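Local coordinates for protein apoptosis regulator Bcl-2 homolog (Fowlpox virus, PDB 5TZP) that inhibits apoptosis of the host cell by sequestering and inactivating several pro-apoptotic Bcl-2 proteins, including BAK1 and BAX, at residues A[21-29]-A[39-50]. Residues are numbered along the deposited sequence; the frame is centred on the assembly and turned at random. Where two conformers were deposited one is given.
With EDO (1,2-ethanediol), chain E; SO4 (sulfate ion), chain O.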
loop_
_atom_site.group_PDB
_atom_site.type_symbol
_atom_site.label_atom_id
_atom_site.label_comp_id
_atom_site.label_asym_id
_atom_site.label_seq_id
_atom_site.Cartn_x
_atom_site.Cartn_y
_atom_site.Cartn_z
ATOM N N ASN A 21 10.611 -4.643 2.835
ATOM C CA ASN A 21 11.605 -3.610 2.525
ATOM C C ASN A 21 11.117 -2.661 1.426
ATOM O O ASN A 21 11.389 -1.480 1.471
ATOM C CB ASN A 21 12.913 -4.292 2.131
ATOM C CG ASN A 21 14.035 -3.342 1.950
ATOM O OD1 ASN A 21 14.434 -3.117 0.824
ATOM N ND2 ASN A 21 14.550 -2.767 3.036
ATOM N N MET A 22 10.389 -3.176 0.425
ATOM C CA MET A 22 9.821 -2.327 -0.612
ATOM C C MET A 22 8.767 -1.401 -0.051
ATOM O O MET A 22 8.796 -0.190 -0.269
ATOM C CB MET A 22 9.209 -3.245 -1.646
ATOM C CG MET A 22 8.615 -2.499 -2.809
ATOM S SD MET A 22 9.830 -1.766 -3.931
ATOM C CE MET A 22 10.190 -3.103 -5.042
ATOM N N ILE A 23 7.820 -1.953 0.698
ATOM C CA ILE A 23 6.719 -1.162 1.234
ATOM C C ILE A 23 7.230 -0.085 2.188
ATOM O O ILE A 23 6.847 1.096 2.104
ATOM C CB ILE A 23 5.735 -2.098 1.939
ATOM C CG1 ILE A 23 5.065 -3.042 0.938
ATOM C CG2 ILE A 23 4.688 -1.251 2.700
ATOM C CD1 ILE A 23 4.392 -4.242 1.524
ATOM N N GLN A 24 8.072 -0.478 3.140
ATOM C CA GLN A 24 8.531 0.465 4.163
ATOM C C GLN A 24 9.399 1.560 3.564
ATOM O O GLN A 24 9.239 2.737 3.895
ATOM C CB GLN A 24 9.254 -0.271 5.275
ATOM C CG GLN A 24 9.463 0.608 6.511
ATOM C CD GLN A 24 9.864 -0.108 7.739
ATOM O OE1 GLN A 24 10.160 -1.291 7.708
ATOM N NE2 GLN A 24 9.987 0.602 8.827
ATOM N N ASN A 25 10.281 1.230 2.597
ATOM C CA ASN A 25 11.057 2.291 1.936
ATOM C C ASN A 25 10.139 3.263 1.206
ATOM O O ASN A 25 10.400 4.471 1.252
ATOM C CB ASN A 25 12.143 1.694 1.057
ATOM C CG ASN A 25 13.357 1.411 1.862
ATOM O OD1 ASN A 25 14.016 2.318 2.309
ATOM N ND2 ASN A 25 13.680 0.140 2.024
ATOM N N TYR A 26 9.083 2.795 0.514
ATOM C CA TYR A 26 8.168 3.725 -0.153
ATOM C C TYR A 26 7.517 4.645 0.878
ATOM O O TYR A 26 7.450 5.866 0.693
ATOM C CB TYR A 26 7.137 2.996 -1.026
ATOM C CG TYR A 26 6.151 3.991 -1.574
ATOM C CD1 TYR A 26 6.557 4.956 -2.451
ATOM C CD2 TYR A 26 4.904 4.072 -1.065
ATOM C CE1 TYR A 26 5.677 5.984 -2.884
ATOM C CE2 TYR A 26 4.049 5.100 -1.475
ATOM C CZ TYR A 26 4.462 6.009 -2.336
ATOM O OH TYR A 26 3.639 7.062 -2.711
ATOM N N ILE A 27 7.023 4.089 1.988
ATOM C CA ILE A 27 6.331 4.915 2.975
ATOM C C ILE A 27 7.310 5.927 3.566
ATOM O O ILE A 27 6.976 7.111 3.765
ATOM C CB ILE A 27 5.666 4.038 4.035
ATOM C CG1 ILE A 27 4.498 3.300 3.382
ATOM C CG2 ILE A 27 5.143 4.894 5.187
ATOM C CD1 ILE A 27 3.777 2.307 4.259
ATOM N N ILE A 28 8.566 5.537 3.803
ATOM C CA ILE A 28 9.591 6.497 4.251
ATOM C C ILE A 28 9.783 7.611 3.216
ATOM O O ILE A 28 9.848 8.789 3.588
ATOM C CB ILE A 28 10.876 5.733 4.563
ATOM C CG1 ILE A 28 10.685 4.877 5.832
ATOM C CG2 ILE A 28 12.014 6.762 4.763
ATOM C CD1 ILE A 28 11.774 3.883 5.979
ATOM N N GLU A 29 9.896 7.261 1.946
ATOM C CA GLU A 29 10.059 8.282 0.918
ATOM C C GLU A 29 8.869 9.252 0.901
ATOM O O GLU A 29 9.028 10.485 0.817
ATOM C CB GLU A 29 10.318 7.669 -0.455
ATOM C CG GLU A 29 10.382 8.777 -1.556
ATOM C CD GLU A 29 10.989 8.387 -2.832
ATOM O OE1 GLU A 29 10.938 9.244 -3.738
ATOM O OE2 GLU A 29 11.643 7.327 -2.972
ATOM N N PHE A 39 17.733 1.952 -1.619
ATOM C CA PHE A 39 17.718 1.065 -0.489
ATOM C C PHE A 39 16.972 -0.207 -0.753
ATOM O O PHE A 39 16.872 -1.044 0.142
ATOM C CB PHE A 39 17.159 1.758 0.767
ATOM C CG PHE A 39 17.996 2.921 1.191
ATOM C CD1 PHE A 39 19.190 2.737 1.876
ATOM C CD2 PHE A 39 17.671 4.202 0.834
ATOM C CE1 PHE A 39 19.976 3.795 2.243
ATOM C CE2 PHE A 39 18.445 5.267 1.196
ATOM C CZ PHE A 39 19.623 5.065 1.907
ATOM N N VAL A 40 16.402 -0.370 -1.927
ATOM C CA VAL A 40 15.680 -1.594 -2.306
ATOM C C VAL A 40 16.451 -2.363 -3.366
ATOM O O VAL A 40 17.285 -1.812 -4.051
ATOM C CB VAL A 40 14.235 -1.300 -2.765
ATOM C CG1 VAL A 40 13.455 -0.525 -1.733
ATOM C CG2 VAL A 40 14.202 -0.588 -4.077
ATOM N N ILE A 41 16.156 -3.659 -3.492
ATOM C CA ILE A 41 16.833 -4.450 -4.504
ATOM C C ILE A 41 16.290 -4.110 -5.904
ATOM O O ILE A 41 17.050 -3.904 -6.855
ATOM C CB ILE A 41 16.703 -5.941 -4.155
ATOM C CG1 ILE A 41 17.455 -6.266 -2.831
ATOM C CG2 ILE A 41 17.174 -6.809 -5.350
ATOM C CD1 ILE A 41 17.167 -7.700 -2.366
ATOM N N ASP A 42 14.960 -4.067 -6.054
ATOM C CA ASP A 42 14.292 -3.964 -7.346
ATOM C C ASP A 42 13.882 -2.511 -7.581
ATOM O O ASP A 42 12.738 -2.096 -7.334
ATOM C CB ASP A 42 13.107 -4.935 -7.383
ATOM C CG ASP A 42 12.472 -4.996 -8.752
ATOM O OD1 ASP A 42 12.776 -4.177 -9.639
ATOM O OD2 ASP A 42 11.561 -5.876 -8.889
ATOM N N SER A 43 14.844 -1.727 -8.083
ATOM C CA SER A 43 14.601 -0.293 -8.267
ATOM C C SER A 43 13.594 -0.006 -9.384
ATOM O O SER A 43 12.837 0.944 -9.284
ATOM C CB SER A 43 15.928 0.425 -8.536
ATOM O OG SER A 43 16.920 0.028 -7.592
ATOM N N ILE A 44 13.579 -0.816 -10.424
ATOM C CA ILE A 44 12.623 -0.606 -11.509
ATOM C C ILE A 44 11.221 -0.786 -10.983
ATOM O O ILE A 44 10.352 0.068 -11.204
ATOM C CB ILE A 44 12.904 -1.546 -12.682
ATOM C CG1 ILE A 44 14.194 -1.061 -13.388
ATOM C CG2 ILE A 44 11.775 -1.575 -13.695
ATOM C CD1 ILE A 44 14.647 -2.041 -14.536
ATOM N N SER A 45 10.982 -1.844 -10.223
ATOM C CA SER A 45 9.642 -2.031 -9.699
ATOM C C SER A 45 9.285 -0.996 -8.627
ATOM O O SER A 45 8.115 -0.597 -8.557
ATOM C CB SER A 45 9.494 -3.429 -9.115
ATOM O OG SER A 45 9.698 -4.437 -10.132
ATOM N N TYR A 46 10.279 -0.554 -7.852
ATOM C CA TYR A 46 10.044 0.539 -6.889
ATOM C C TYR A 46 9.542 1.749 -7.628
ATOM O O TYR A 46 8.578 2.400 -7.170
ATOM C CB TYR A 46 11.350 0.838 -6.142
ATOM C CG TYR A 46 11.208 1.930 -5.122
ATOM C CD1 TYR A 46 10.727 1.672 -3.854
ATOM C CD2 TYR A 46 11.444 3.244 -5.475
ATOM C CE1 TYR A 46 10.614 2.694 -2.908
ATOM C CE2 TYR A 46 11.265 4.291 -4.542
ATOM C CZ TYR A 46 10.875 3.969 -3.276
ATOM O OH TYR A 46 10.710 4.901 -2.256
ATOM N N ASP A 47 10.171 2.128 -8.732
ATOM C CA ASP A 47 9.737 3.330 -9.443
ATOM C C ASP A 47 8.341 3.160 -9.994
ATOM O O ASP A 47 7.559 4.115 -10.002
ATOM C CB ASP A 47 10.729 3.663 -10.547
ATOM C CG ASP A 47 11.951 4.470 -10.066
ATOM O OD1 ASP A 47 11.890 4.963 -8.918
ATOM O OD2 ASP A 47 12.881 4.623 -10.937
ATOM N N VAL A 48 7.980 1.944 -10.414
ATOM C CA VAL A 48 6.595 1.702 -10.840
ATOM C C VAL A 48 5.619 1.875 -9.674
ATOM O O VAL A 48 4.570 2.525 -9.819
ATOM C CB VAL A 48 6.445 0.307 -11.496
ATOM C CG1 VAL A 48 4.965 0.049 -11.818
ATOM C CG2 VAL A 48 7.257 0.182 -12.765
ATOM N N LEU A 49 5.934 1.268 -8.534
ATOM C CA LEU A 49 5.123 1.417 -7.327
ATOM C C LEU A 49 4.932 2.889 -6.990
ATOM O O LEU A 49 3.802 3.344 -6.706
ATOM C CB LEU A 49 5.781 0.636 -6.185
ATOM C CG LEU A 49 5.027 0.755 -4.831
ATOM C CD1 LEU A 49 3.658 0.145 -4.843
ATOM C CD2 LEU A 49 5.859 0.142 -3.724
ATOM N N LYS A 50 6.018 3.638 -6.937
ATOM C CA LYS A 50 5.966 5.039 -6.549
ATOM C C LYS A 50 5.065 5.813 -7.480
ATOM O O LYS A 50 4.218 6.627 -7.071
ATOM C CB LYS A 50 7.417 5.569 -6.552
ATOM C CG LYS A 50 7.520 7.021 -6.422
ATOM C CD LYS A 50 9.071 7.458 -6.257
ATOM C CE LYS A 50 9.356 8.872 -6.663
ATOM N NZ LYS A 50 10.812 9.108 -6.477
HETATM C C1 EDO E . 12.470 -5.111 -2.716
HETATM O O1 EDO E . 13.198 -5.133 -4.002
HETATM C C2 EDO E . 13.354 -5.678 -1.636
HETATM O O2 EDO E . 14.479 -4.784 -1.420
HETATM S S SO4 O . 10.742 0.097 12.471
HETATM O O1 SO4 O . 10.046 1.057 13.363
HETATM O O2 SO4 O . 12.059 -0.305 13.061
HETATM O O3 SO4 O . 10.909 0.817 11.224
HETATM O O4 SO4 O . 9.940 -1.124 12.256
HETATM O O HOH W 1 4.340 8.333 -4.816
#
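The Y46 ring meets helix 14-32 with its edge, as a knob among M22, N25, Y26 and E29. M22 SD lies at this edge, 3.6 Å from Y46 CD1, its line to the ring centre 84° off the normal, a Met-aromatic contact; CG anti to the backbone N and a bend at chi2 (72°) set the sulfur there, and the bend at chi3 (86°) turns CE toward D42 O, 3.6 Å away. K50 CA lies obliquely to the Y26 ring, 3.8 Å from Y26 CE1, while a water in the ring plane links Y26 OH to K50 O. Farther round the Y46 edge, Y46 OH donates to E29 OE2 (2.7 Å), reaching it from above the carboxylate plane. The other oxygen, E29 OE1, receives K50 NZ on its syn side at 2.7 Å, completing a salt bridge. L49 CD2 packs on M22 CG at 3.9 Å. Near the turn into helix 43-68, V40 CG1 rests on N25 CB, and N25 OD1, bonded to R36, touches F39 CB at 3.5 Å. With R36 N also donating to OE2, the E29 carboxylate gathers three donors, which would be expected to stabilise its negative charge and fix its rotation where two helices of the Bcl-2 bundle meet.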